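Local structure of thymidylate synthase ThyX (Streptomyces cacaoi subsp. asoensis, 4P5A) at residues W90-E95 with L177-N182; V14-S19 with M70-R75; V147-Y152 with L167-S172; R5-S10 with G103-V108. The protein methylates UMP or dUMP as an FAD-binding homotetramer, probably taking the methyl group from methylenetetrahydrofolate and reducing power from NADPH and the flavin. One frame throughout, in Å; residues are numbered along the deposited sequence. Where two conformers were deposited one is given.

Contact 1: W90-E95 with L177-N182. With FAD (flavin-adenine dinucleotide), chain E.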
# COMPACT_ATOMS: atom_id res chain seq x y z
N TRP B 90 -6.92 4.17 -0.79
CA TRP B 90 -7.91 4.92 -0.02
C TRP B 90 -8.22 4.18 1.31
O TRP B 90 -7.81 3.03 1.48
CB TRP B 90 -9.23 4.93 -0.82
CG TRP B 90 -9.19 5.85 -2.06
CD1 TRP B 90 -8.30 5.82 -3.11
CD2 TRP B 90 -10.18 6.79 -2.35
NE1 TRP B 90 -8.71 6.79 -4.07
CE2 TRP B 90 -9.85 7.41 -3.57
CE3 TRP B 90 -11.28 7.27 -1.62
CZ2 TRP B 90 -10.65 8.43 -4.15
CZ3 TRP B 90 -12.11 8.32 -2.18
CH2 TRP B 90 -11.74 8.90 -3.45
N SER B 91 -8.95 4.85 2.21
CA SER B 91 -9.47 4.24 3.41
C SER B 91 -10.97 4.27 3.29
O SER B 91 -11.52 5.25 2.84
CB SER B 91 -9.07 5.10 4.63
OG SER B 91 -7.61 4.93 4.74
N PHE B 92 -11.63 3.20 3.73
CA PHE B 92 -13.11 3.07 3.62
C PHE B 92 -13.71 2.57 4.92
O PHE B 92 -13.03 1.79 5.64
CB PHE B 92 -13.47 2.02 2.55
CG PHE B 92 -12.94 2.37 1.19
CD1 PHE B 92 -13.46 3.46 0.48
CD2 PHE B 92 -11.86 1.60 0.61
CE1 PHE B 92 -12.99 3.81 -0.78
CE2 PHE B 92 -11.41 2.00 -0.71
CZ PHE B 92 -11.97 3.08 -1.35
N ASN B 93 -14.96 2.95 5.22
CA ASN B 93 -15.69 2.23 6.27
C ASN B 93 -17.14 2.32 5.83
O ASN B 93 -17.65 3.42 5.64
CB ASN B 93 -15.59 2.85 7.66
CG ASN B 93 -16.08 1.82 8.72
OD1 ASN B 93 -17.11 2.07 9.46
ND2 ASN B 93 -15.45 0.63 8.73
N GLU B 94 -17.77 1.13 5.67
CA GLU B 94 -19.09 1.01 5.07
C GLU B 94 -20.10 0.45 6.09
O GLU B 94 -19.74 -0.34 6.98
CB GLU B 94 -18.91 0.03 3.88
CG GLU B 94 -20.20 -0.14 3.01
CD GLU B 94 -20.04 -1.07 1.81
OE1 GLU B 94 -18.93 -1.65 1.50
OE2 GLU B 94 -21.12 -1.34 1.23
N GLU B 95 -21.37 0.82 5.93
CA GLU B 95 -22.40 0.24 6.76
C GLU B 95 -22.50 -1.22 6.44
O GLU B 95 -22.37 -1.63 5.31
CB GLU B 95 -23.72 0.90 6.30
CG GLU B 95 -24.80 0.76 7.33
CD GLU B 95 -25.78 1.94 7.20
OE1 GLU B 95 -25.66 2.96 7.99
OE2 GLU B 95 -26.58 1.86 6.26
N LEU B 177 -21.03 4.77 2.84
CA LEU B 177 -19.69 4.54 3.44
C LEU B 177 -18.97 5.90 3.51
O LEU B 177 -19.34 6.87 2.83
CB LEU B 177 -18.85 3.57 2.52
CG LEU B 177 -18.51 4.09 1.13
CD1 LEU B 177 -17.18 3.35 0.64
CD2 LEU B 177 -19.52 3.79 0.02
N TYR B 178 -17.93 5.95 4.37
CA TYR B 178 -16.93 7.01 4.30
C TYR B 178 -15.79 6.50 3.44
O TYR B 178 -15.39 5.30 3.54
CB TYR B 178 -16.38 7.21 5.71
CG TYR B 178 -17.14 8.25 6.53
CD1 TYR B 178 -16.47 9.04 7.50
CD2 TYR B 178 -18.51 8.39 6.42
CE1 TYR B 178 -17.23 9.95 8.35
CE2 TYR B 178 -19.26 9.26 7.25
CZ TYR B 178 -18.57 10.08 8.20
OH TYR B 178 -19.40 10.94 8.94
N ALA B 179 -15.24 7.40 2.64
CA ALA B 179 -14.09 7.11 1.71
C ALA B 179 -13.15 8.31 1.88
O ALA B 179 -13.56 9.51 1.68
CB ALA B 179 -14.56 7.03 0.24
N THR B 180 -11.94 8.02 2.36
CA THR B 180 -10.94 9.06 2.65
C THR B 180 -9.71 8.87 1.70
O THR B 180 -9.25 7.76 1.48
CB THR B 180 -10.50 9.00 4.19
OG1 THR B 180 -11.65 9.40 5.00
CG2 THR B 180 -9.35 9.98 4.48
N CYS B 181 -9.21 9.99 1.15
CA CYS B 181 -8.09 9.90 0.16
C CYS B 181 -7.25 11.13 0.39
O CYS B 181 -7.72 12.09 1.03
CB CYS B 181 -8.61 9.95 -1.35
SG CYS B 181 -9.66 11.31 -1.64
N ASN B 182 -6.00 11.04 -0.01
CA ASN B 182 -5.22 12.26 -0.22
C ASN B 182 -5.37 12.68 -1.70
O ASN B 182 -5.93 11.92 -2.53
CB ASN B 182 -3.77 12.11 0.22
CG ASN B 182 -3.03 11.00 -0.56
OD1 ASN B 182 -3.06 11.01 -1.80
ND2 ASN B 182 -2.40 10.01 0.17
PA FAD E . -5.38 -4.74 4.92
O1A FAD E . -4.79 -5.93 4.32
O2A FAD E . -6.12 -3.79 4.06
O5B FAD E . -4.20 -3.96 5.58
C5B FAD E . -3.24 -4.68 6.42
C4B FAD E . -2.54 -3.76 7.43
O4B FAD E . -1.83 -2.74 6.66
C3B FAD E . -3.57 -2.91 8.23
O3B FAD E . -4.04 -3.68 9.35
C2B FAD E . -2.70 -1.72 8.70
O2B FAD E . -1.76 -2.14 9.71
C1B FAD E . -1.99 -1.53 7.32
N9A FAD E . -2.59 -0.63 6.42
C8A FAD E . -2.94 -0.83 5.12
N7A FAD E . -3.40 0.31 4.57
C5A FAD E . -3.34 1.27 5.55
C6A FAD E . -3.73 2.63 5.57
N6A FAD E . -4.22 3.33 4.49
N1A FAD E . -3.51 3.33 6.71
C2A FAD E . -3.06 2.76 7.80
N3A FAD E . -2.64 1.45 7.81
C4A FAD E . -2.86 0.69 6.69
N1 FAD E . -15.52 -2.98 7.09
C2 FAD E . -16.48 -1.99 6.89
O2 FAD E . -16.31 -1.18 6.00
N3 FAD E . -17.55 -1.95 7.81
C4 FAD E . -17.73 -2.86 8.82
O4 FAD E . -18.68 -2.74 9.60
C4X FAD E . -16.76 -3.85 9.00
N5 FAD E . -16.87 -4.78 10.06
C5X FAD E . -15.95 -5.91 9.97
C6 FAD E . -16.08 -6.98 10.90
C7 FAD E . -15.26 -8.13 10.83
C7M FAD E . -15.45 -9.23 11.89
C8 FAD E . -14.14 -8.15 9.99
C8M FAD E . -13.14 -9.32 9.98
C9 FAD E . -13.99 -7.11 9.02
C9A FAD E . -14.90 -5.99 9.06
N10 FAD E . -14.72 -4.92 8.11
C10 FAD E . -15.67 -3.89 8.10
C1' FAD E . -13.62 -4.95 7.20
C2' FAD E . -12.39 -4.39 8.05
O2' FAD E . -12.53 -2.99 8.50
C3' FAD E . -11.12 -4.38 7.12
O3' FAD E . -11.32 -3.70 5.86
C4' FAD E . -10.58 -5.82 6.75
O4' FAD E . -10.79 -6.61 7.95
C5' FAD E . -9.14 -5.74 6.29
O5' FAD E . -8.37 -5.49 7.44
P FAD E . -7.05 -4.56 7.27
O1P FAD E . -7.39 -3.18 6.78
O2P FAD E . -6.39 -4.59 8.57
O3P FAD E . -6.22 -5.27 6.16

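Contact 2: V14-S19 with M70-R75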
# COMPACT_ATOMS: atom_id res chain seq x y z
N VAL B 14 -22.60 12.21 -2.99
CA VAL B 14 -21.22 12.36 -2.45
C VAL B 14 -21.28 13.68 -1.67
O VAL B 14 -21.74 14.75 -2.19
CB VAL B 14 -20.20 12.50 -3.57
CG1 VAL B 14 -18.88 12.94 -3.01
CG2 VAL B 14 -20.02 11.17 -4.35
N GLU B 15 -20.88 13.61 -0.40
CA GLU B 15 -20.74 14.88 0.39
C GLU B 15 -19.36 14.90 0.95
O GLU B 15 -18.92 13.92 1.50
CB GLU B 15 -21.73 14.88 1.57
CG GLU B 15 -23.21 14.87 1.08
CD GLU B 15 -24.18 14.33 2.17
OE1 GLU B 15 -25.09 13.53 1.77
OE2 GLU B 15 -23.96 14.67 3.39
N LEU B 16 -18.72 16.08 0.98
CA LEU B 16 -17.42 16.16 1.69
C LEU B 16 -17.70 16.32 3.23
O LEU B 16 -18.40 17.27 3.68
CB LEU B 16 -16.63 17.37 1.15
CG LEU B 16 -15.30 17.62 1.87
CD1 LEU B 16 -14.31 16.55 1.36
CD2 LEU B 16 -14.74 19.02 1.43
N VAL B 17 -17.28 15.36 4.02
CA VAL B 17 -17.51 15.30 5.48
C VAL B 17 -16.47 16.15 6.14
O VAL B 17 -16.78 16.87 7.09
CB VAL B 17 -17.28 13.84 6.02
CG1 VAL B 17 -17.23 13.76 7.58
CG2 VAL B 17 -18.20 12.86 5.42
N ASP B 18 -15.21 16.05 5.72
CA ASP B 18 -14.22 16.86 6.34
C ASP B 18 -13.03 16.89 5.44
O ASP B 18 -12.93 16.07 4.53
CB ASP B 18 -13.76 16.18 7.65
CG ASP B 18 -12.96 17.15 8.52
OD1 ASP B 18 -13.09 18.42 8.34
OD2 ASP B 18 -12.13 16.63 9.32
N SER B 19 -12.10 17.79 5.68
CA SER B 19 -10.86 17.72 4.89
C SER B 19 -9.77 18.50 5.55
O SER B 19 -10.06 19.39 6.46
CB SER B 19 -11.09 18.34 3.49
OG SER B 19 -11.54 19.72 3.57
N MET B 70 -8.96 14.11 2.52
CA MET B 70 -10.35 14.50 2.27
C MET B 70 -11.22 13.33 2.65
O MET B 70 -10.88 12.19 2.27
CB MET B 70 -10.54 14.76 0.76
CG MET B 70 -9.97 16.19 0.37
SD MET B 70 -9.84 16.24 -1.48
CE MET B 70 -8.28 15.25 -1.84
N THR B 71 -12.35 13.58 3.29
CA THR B 71 -13.21 12.38 3.63
C THR B 71 -14.57 12.63 3.02
O THR B 71 -15.17 13.69 3.25
CB THR B 71 -13.40 12.28 5.13
OG1 THR B 71 -12.10 11.97 5.78
CG2 THR B 71 -14.46 11.21 5.56
N PHE B 72 -15.06 11.67 2.27
CA PHE B 72 -16.37 11.77 1.60
C PHE B 72 -17.36 10.81 2.21
O PHE B 72 -17.02 9.65 2.49
CB PHE B 72 -16.24 11.41 0.12
CG PHE B 72 -15.38 12.37 -0.65
CD1 PHE B 72 -15.93 13.63 -1.01
CD2 PHE B 72 -14.07 12.06 -0.95
CE1 PHE B 72 -15.16 14.55 -1.76
CE2 PHE B 72 -13.28 12.98 -1.68
CZ PHE B 72 -13.83 14.22 -2.05
N LEU B 73 -18.61 11.22 2.26
CA LEU B 73 -19.73 10.31 2.53
C LEU B 73 -20.36 10.01 1.20
O LEU B 73 -20.83 10.93 0.46
CB LEU B 73 -20.82 11.03 3.42
CG LEU B 73 -22.13 10.24 3.78
CD1 LEU B 73 -21.82 8.94 4.53
CD2 LEU B 73 -22.94 11.18 4.76
N VAL B 74 -20.43 8.72 0.86
CA VAL B 74 -20.89 8.31 -0.45
C VAL B 74 -22.10 7.38 -0.26
O VAL B 74 -22.07 6.47 0.53
CB VAL B 74 -19.77 7.48 -1.18
CG1 VAL B 74 -20.28 7.00 -2.58
CG2 VAL B 74 -18.49 8.37 -1.35
N ARG B 75 -23.20 7.64 -0.97
CA ARG B 75 -24.29 6.71 -1.05
C ARG B 75 -24.50 6.20 -2.48
O ARG B 75 -24.69 7.00 -3.43
CB ARG B 75 -25.58 7.41 -0.57
CG ARG B 75 -26.81 6.44 -0.45
CD ARG B 75 -28.09 7.17 0.22
NE ARG B 75 -27.65 8.26 1.09
CZ ARG B 75 -27.42 8.16 2.40
NH1 ARG B 75 -27.62 7.01 3.06
NH2 ARG B 75 -26.99 9.22 3.07
O HOH W 1 -23.74 11.12 0.18

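Contact 3: V147-Y152 with L167-S172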
# COMPACT_ATOMS: atom_id res chain seq x y z
N VAL B 147 -39.58 -8.85 -5.24
CA VAL B 147 -39.51 -10.21 -4.76
C VAL B 147 -38.30 -10.40 -3.85
O VAL B 147 -38.44 -10.98 -2.78
CB VAL B 147 -39.37 -11.16 -5.94
CG1 VAL B 147 -38.95 -12.61 -5.56
CG2 VAL B 147 -40.73 -11.17 -6.70
N ALA B 148 -37.16 -9.79 -4.21
CA ALA B 148 -35.99 -9.88 -3.30
C ALA B 148 -36.32 -9.33 -1.93
O ALA B 148 -36.00 -9.96 -0.89
CB ALA B 148 -34.79 -9.11 -3.96
N PHE B 149 -36.91 -8.15 -1.89
CA PHE B 149 -37.10 -7.53 -0.61
C PHE B 149 -38.18 -8.28 0.17
O PHE B 149 -38.10 -8.38 1.42
CB PHE B 149 -37.36 -6.06 -0.75
CG PHE B 149 -37.23 -5.35 0.53
CD1 PHE B 149 -38.33 -5.01 1.25
CD2 PHE B 149 -35.94 -5.17 1.10
CE1 PHE B 149 -38.19 -4.39 2.52
CE2 PHE B 149 -35.78 -4.52 2.35
CZ PHE B 149 -36.92 -4.17 3.07
N GLU B 150 -39.19 -8.79 -0.54
CA GLU B 150 -40.26 -9.50 0.19
C GLU B 150 -39.67 -10.78 0.84
O GLU B 150 -40.01 -11.14 2.02
CB GLU B 150 -41.40 -9.81 -0.81
CG GLU B 150 -42.36 -10.90 -0.36
CD GLU B 150 -43.27 -11.33 -1.53
OE1 GLU B 150 -43.46 -10.50 -2.46
OE2 GLU B 150 -43.72 -12.50 -1.52
N GLU B 151 -38.76 -11.44 0.12
CA GLU B 151 -38.11 -12.63 0.65
C GLU B 151 -37.11 -12.29 1.76
O GLU B 151 -36.98 -13.06 2.71
CB GLU B 151 -37.42 -13.50 -0.44
CG GLU B 151 -38.37 -14.09 -1.53
CD GLU B 151 -39.51 -14.95 -0.91
OE1 GLU B 151 -39.36 -15.54 0.19
OE2 GLU B 151 -40.61 -14.92 -1.54
N TYR B 152 -36.39 -11.17 1.62
CA TYR B 152 -35.48 -10.73 2.69
C TYR B 152 -36.30 -10.53 3.96
O TYR B 152 -35.94 -11.03 5.03
CB TYR B 152 -34.83 -9.42 2.27
CG TYR B 152 -33.98 -8.75 3.29
CD1 TYR B 152 -34.27 -7.47 3.78
CD2 TYR B 152 -32.80 -9.40 3.72
CE1 TYR B 152 -33.43 -6.82 4.71
CE2 TYR B 152 -31.93 -8.74 4.67
CZ TYR B 152 -32.26 -7.46 5.13
OH TYR B 152 -31.47 -6.83 6.06
N LEU B 167 -28.52 -12.50 1.55
CA LEU B 167 -28.19 -13.21 0.33
C LEU B 167 -29.11 -12.94 -0.86
O LEU B 167 -28.68 -13.05 -2.01
CB LEU B 167 -28.10 -14.70 0.59
CG LEU B 167 -26.70 -15.25 0.90
CD1 LEU B 167 -26.06 -14.39 1.98
CD2 LEU B 167 -26.99 -16.70 1.44
N VAL B 168 -30.39 -12.65 -0.59
CA VAL B 168 -31.35 -12.48 -1.68
C VAL B 168 -31.37 -11.06 -2.28
O VAL B 168 -32.04 -10.83 -3.31
CB VAL B 168 -32.79 -12.86 -1.20
CG1 VAL B 168 -32.75 -14.39 -0.83
CG2 VAL B 168 -33.24 -11.93 -0.10
N LEU B 169 -30.64 -10.11 -1.66
CA LEU B 169 -30.72 -8.67 -2.11
C LEU B 169 -29.78 -8.43 -3.28
O LEU B 169 -28.67 -9.02 -3.33
CB LEU B 169 -30.41 -7.66 -0.96
CG LEU B 169 -31.36 -7.80 0.26
CD1 LEU B 169 -30.92 -6.90 1.31
CD2 LEU B 169 -32.73 -7.38 -0.14
N PRO B 170 -30.20 -7.57 -4.23
CA PRO B 170 -29.51 -7.41 -5.47
C PRO B 170 -28.32 -6.46 -5.30
O PRO B 170 -28.23 -5.69 -4.30
CB PRO B 170 -30.56 -6.71 -6.34
CG PRO B 170 -31.41 -5.94 -5.41
CD PRO B 170 -31.48 -6.86 -4.21
N VAL B 171 -27.45 -6.47 -6.28
CA VAL B 171 -26.26 -5.59 -6.24
C VAL B 171 -26.62 -4.13 -6.46
O VAL B 171 -25.75 -3.22 -6.32
CB VAL B 171 -25.19 -6.04 -7.24
CG1 VAL B 171 -24.60 -7.47 -6.91
CG2 VAL B 171 -25.74 -5.98 -8.66
N SER B 172 -27.90 -3.84 -6.76
CA SER B 172 -28.38 -2.49 -6.86
C SER B 172 -28.81 -1.87 -5.54
O SER B 172 -29.20 -0.70 -5.49
CB SER B 172 -29.60 -2.49 -7.81
OG SER B 172 -30.61 -3.31 -7.16

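Contact 4: R5-S10 with G103-V108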
# COMPACT_ATOMS: atom_id res chain seq x y z
N ARG B 5 -42.82 -1.29 1.47
CA ARG B 5 -42.65 -1.00 0.04
C ARG B 5 -41.15 -0.71 -0.24
O ARG B 5 -40.42 -0.15 0.62
CB ARG B 5 -43.46 0.24 -0.32
CG ARG B 5 -44.06 0.22 -1.70
CD ARG B 5 -45.54 -0.16 -1.61
NE ARG B 5 -46.29 0.22 -2.82
CZ ARG B 5 -47.40 -0.41 -3.23
NH1 ARG B 5 -47.87 -1.46 -2.53
NH2 ARG B 5 -48.04 -0.00 -4.35
N ILE B 6 -40.71 -1.09 -1.42
CA ILE B 6 -39.38 -0.74 -1.82
C ILE B 6 -39.38 0.71 -2.31
O ILE B 6 -40.41 1.24 -2.80
CB ILE B 6 -38.86 -1.63 -2.95
CG1 ILE B 6 -39.73 -1.55 -4.24
CG2 ILE B 6 -38.77 -3.19 -2.54
CD1 ILE B 6 -38.94 -2.08 -5.45
N GLU B 7 -38.19 1.33 -2.33
CA GLU B 7 -37.99 2.62 -2.90
C GLU B 7 -37.00 2.53 -4.10
O GLU B 7 -35.86 1.98 -3.94
CB GLU B 7 -37.49 3.59 -1.84
CG GLU B 7 -37.17 4.92 -2.44
CD GLU B 7 -36.45 5.88 -1.48
OE1 GLU B 7 -35.88 5.47 -0.43
OE2 GLU B 7 -36.46 7.08 -1.81
N LEU B 8 -37.41 2.97 -5.30
CA LEU B 8 -36.45 3.09 -6.39
C LEU B 8 -35.87 4.48 -6.47
O LEU B 8 -36.59 5.47 -6.45
CB LEU B 8 -37.06 2.79 -7.74
CG LEU B 8 -37.86 1.49 -7.77
CD1 LEU B 8 -38.65 1.48 -9.11
CD2 LEU B 8 -36.90 0.35 -7.73
N ARG B 9 -34.55 4.57 -6.63
CA ARG B 9 -33.88 5.88 -6.72
C ARG B 9 -32.86 5.81 -7.84
O ARG B 9 -32.44 4.72 -8.21
CB ARG B 9 -33.16 6.22 -5.41
CG ARG B 9 -33.99 6.15 -4.15
CD ARG B 9 -33.21 6.64 -2.90
NE ARG B 9 -32.86 8.07 -2.98
CZ ARG B 9 -33.46 9.05 -2.31
NH1 ARG B 9 -34.47 8.80 -1.47
NH2 ARG B 9 -33.04 10.30 -2.46
N SER B 10 -32.47 6.97 -8.39
CA SER B 10 -31.45 7.00 -9.40
C SER B 10 -30.29 7.87 -9.00
O SER B 10 -29.46 8.17 -9.86
CB SER B 10 -32.02 7.57 -10.69
OG SER B 10 -32.97 6.67 -11.28
N GLY B 103 -32.08 -1.25 4.39
CA GLY B 103 -33.24 -0.44 3.93
C GLY B 103 -33.69 -0.83 2.55
O GLY B 103 -32.94 -1.44 1.74
N ALA B 104 -34.90 -0.39 2.20
CA ALA B 104 -35.45 -0.87 0.95
C ALA B 104 -35.22 0.14 -0.16
O ALA B 104 -36.14 0.52 -0.84
CB ALA B 104 -36.98 -1.17 1.11
N ALA B 105 -33.97 0.56 -0.36
CA ALA B 105 -33.69 1.54 -1.43
C ALA B 105 -32.83 0.87 -2.42
O ALA B 105 -31.79 0.23 -2.04
CB ALA B 105 -33.05 2.77 -0.90
N PHE B 106 -33.20 0.99 -3.70
CA PHE B 106 -32.56 0.19 -4.79
C PHE B 106 -32.34 1.13 -5.94
O PHE B 106 -33.19 2.01 -6.24
CB PHE B 106 -33.44 -1.03 -5.26
CG PHE B 106 -33.75 -1.95 -4.19
CD1 PHE B 106 -34.92 -1.82 -3.48
CD2 PHE B 106 -32.78 -2.89 -3.77
CE1 PHE B 106 -35.20 -2.61 -2.40
CE2 PHE B 106 -33.05 -3.74 -2.64
CZ PHE B 106 -34.27 -3.61 -1.99
N TYR B 107 -31.20 0.98 -6.64
CA TYR B 107 -30.89 1.86 -7.73
C TYR B 107 -31.50 1.39 -9.09
O TYR B 107 -31.41 0.20 -9.47
CB TYR B 107 -29.31 1.93 -7.92
CG TYR B 107 -28.86 2.73 -9.13
CD1 TYR B 107 -28.51 2.07 -10.34
CD2 TYR B 107 -28.81 4.14 -9.10
CE1 TYR B 107 -28.14 2.78 -11.46
CE2 TYR B 107 -28.42 4.88 -10.24
CZ TYR B 107 -28.10 4.21 -11.39
OH TYR B 107 -27.69 4.89 -12.53
N VAL B 108 -32.02 2.36 -9.84
CA VAL B 108 -32.37 2.10 -11.26
C VAL B 108 -31.86 3.30 -12.02
O VAL B 108 -31.92 4.42 -11.52
CB VAL B 108 -33.99 1.93 -11.44
CG1 VAL B 108 -34.50 0.69 -10.75
CG2 VAL B 108 -34.69 3.16 -10.96

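Contact 1: W90-E95 with L177-N182
W90 takes C181 over one face of its indole: C181 CB stands 3.5 Å from the centroid of the W90 six-membered ring, and SG adds a sulfur-aromatic contact there. The thiol, between the backbone N and the carbonyl carbon (chi1 51°), is held above the ring. Near the ring plane, W90 CZ3 meets A179 CB at 3.7 Å. An alanine at W90 would probably leave the C181 sulfur without its aromatic partner and open a gap beside A179. At S91 the backbones exchange two nearly straight bonds with T180, the shorter from T180 N to S91 O at 2.8 Å. This antiparallel ladder makes strand 91-94 an outer strand, within this chain, of the four-stranded ThyX sheet. S91 OG bonds E66 of the second subunit. F92 lies beside L177 with CD1 3.7 Å from L177 CD1, and its ring edge touches A179 CB. N93 repeats the paired bonds with Y178. E94 rests its CB 3.8 Å from L177 CB. Its backbone reads the flavin: E94 N donates to FAD O2 at 2.8 Å, and E94 O accepts from FAD N3. The carboxylate reaches S175, R82 of the third subunit and 5-bromo-UMP O3'.

Contact 2: V14-S19 with M70-R75
T71 O is gripped by two successive amides, V17 N at 2.8 Å and, weakly, D18 N at 3.4 Å. With both residues facing T71, strand 13-20 forms a classic beta bulge against strand 69-77, and the antiparallel register shifts by one residue. T71 N returns a bond to D18 O on the far side of the bulge. Before it the pairing is regular, E15 and L73 exchanging backbone bonds. L73 O accepts a second donor, a water that also donates to E15 OE1 and so ties that glutamate to the neighbouring strand. On the face shared by V14, L16 and F72, L16 has CG anti to its backbone N (chi1 176°), which carries CD1 across to the F72 ring, 4.2 Å from its centroid and over the face. V14 CG1 approaches the same ring obliquely, 3.6 Å from F72 CD1. Helix 207-223 packs against this face through L223, which touches L16, S19 and M70. V17, at the bulge, points toward strand 69-77 and sets CG2 3.8 Å from L73 CB. The chemistry implies a two-sided sheet edge, apolar round F72 on one side, with carboxylates and water beside V17 and L73 on the other.

Contact 3: V147-Y152 with L167-S172
L169 lays its CD1 methyl squarely over the Y152 ring, 3.8 Å from the centroid and 7° off the ring normal, a CH-pi contact centred on the face. It belongs to the packing of the long helix 131-157 against the connection between helix 162-165 and strand 174-181, which leaves a short 3-10 turn at V168 and continues through extended L169 and P170. The other L169 methyl, CD2, drops to the foot of the ring, 3.8 Å from Y152 CB, and lies 4.1 Å from F149 CD2, so CD2 bridges F149 and Y152, three residues apart on the helix. With L169 CG beside its backbone N (chi1 -58°) and the chain extended beyond it, both methyls are carried to the helix. The Y152 hydroxyl has its partner outside this pair, the backbone N of V102; that bond probably keeps the far end of the ring from swinging, and the methyl packed on the face is likely to hinder its turning. A148 supplies the close approach of the backbones: its small CB sits 3.3 Å from V168 O and also meets P170 CD at 4.0 Å. No hydrogen bond crosses between the segments, and every touching residue is buried. The third subunit extends the packing, A144 of that subunit lying on V168 and S140 of that subunit bonding E151 OE1. V168 CG2 fits against the helix backbone itself, 3.5 Å from A148 O and 3.7 Å from Y152 N, the two atoms joined by a helical hydrogen bond.

Contact 4: R5-S10 with G103-V108
Y107 runs its ring alongside the end of the segment R5-S10, with the CD2 and CE2 edge turned to R9 O and S10 O. Its CB points to the sheet face that also carries E7, A105 and R9; CG, anti to the backbone N (chi1 174°), starts the ring 4.2 Å from R9 O, CD2 passes closer to that oxygen, and CE2 meets S10 O at 3.5 Å near the ring plane. At the tip, OH hydrogen-bonds E208. A leucine in place of Y107 would probably leave the E208 carboxylate without this hydroxyl and remove the ring edge from beside S10. The backbones pair in parallel, each segment lending alternate amides and carbonyls. A104, centre of an inverse gamma turn, offers O to E7 N at 2.7 Å, almost in line with its carbonyl bond; E7 O then takes F106 N, F106 O takes R9 N, and R9 O takes V108 N at 2.9 Å. I6 crosses F106 at about a right angle, CG2 coming 3.6 Å from F106 CE1, and L8 CD2 touches V108 CG1 at 3.9 Å. E7 stretches its extended chain past A105, with OE1 3.9 Å from A105 CB. In one of its two conformers, R9 NH1 may add a poorly angled salt bridge to E7 OE2. The two short strands, 7-9 and 105-107, lie between larger elements: L8 and V108 pack on Y145 of helix 131-157, A104 on F149 of that helix, while A105 bonds the backbone of Y174, at the start of strand 174-181, and Y107 that of S172 just before it.

Contacts 1 and 2 lie in one four-stranded sheet, their centres 9 Å apart, and meet where strand 174-181 neighbours strand 69-77: F72 N lies 2.7 Å from A179 O, a probable hydrogen bond, and T71 OG1 bonds T180 OG1. Contacts 3 and 4 form a second cluster, centres 11 Å apart, with P170 CG 3.7 Å from F106 CD2 and with F149 packed on I6. About 25 Å separates the centres of contacts 1 and 3. Contact 1 touches both the flavin and the nucleotide; the L169 side chain of contact 3 is about 9 Å from 5-bromo-UMP, and the M70 side chain of contact 2 about 10 Å from an FAD.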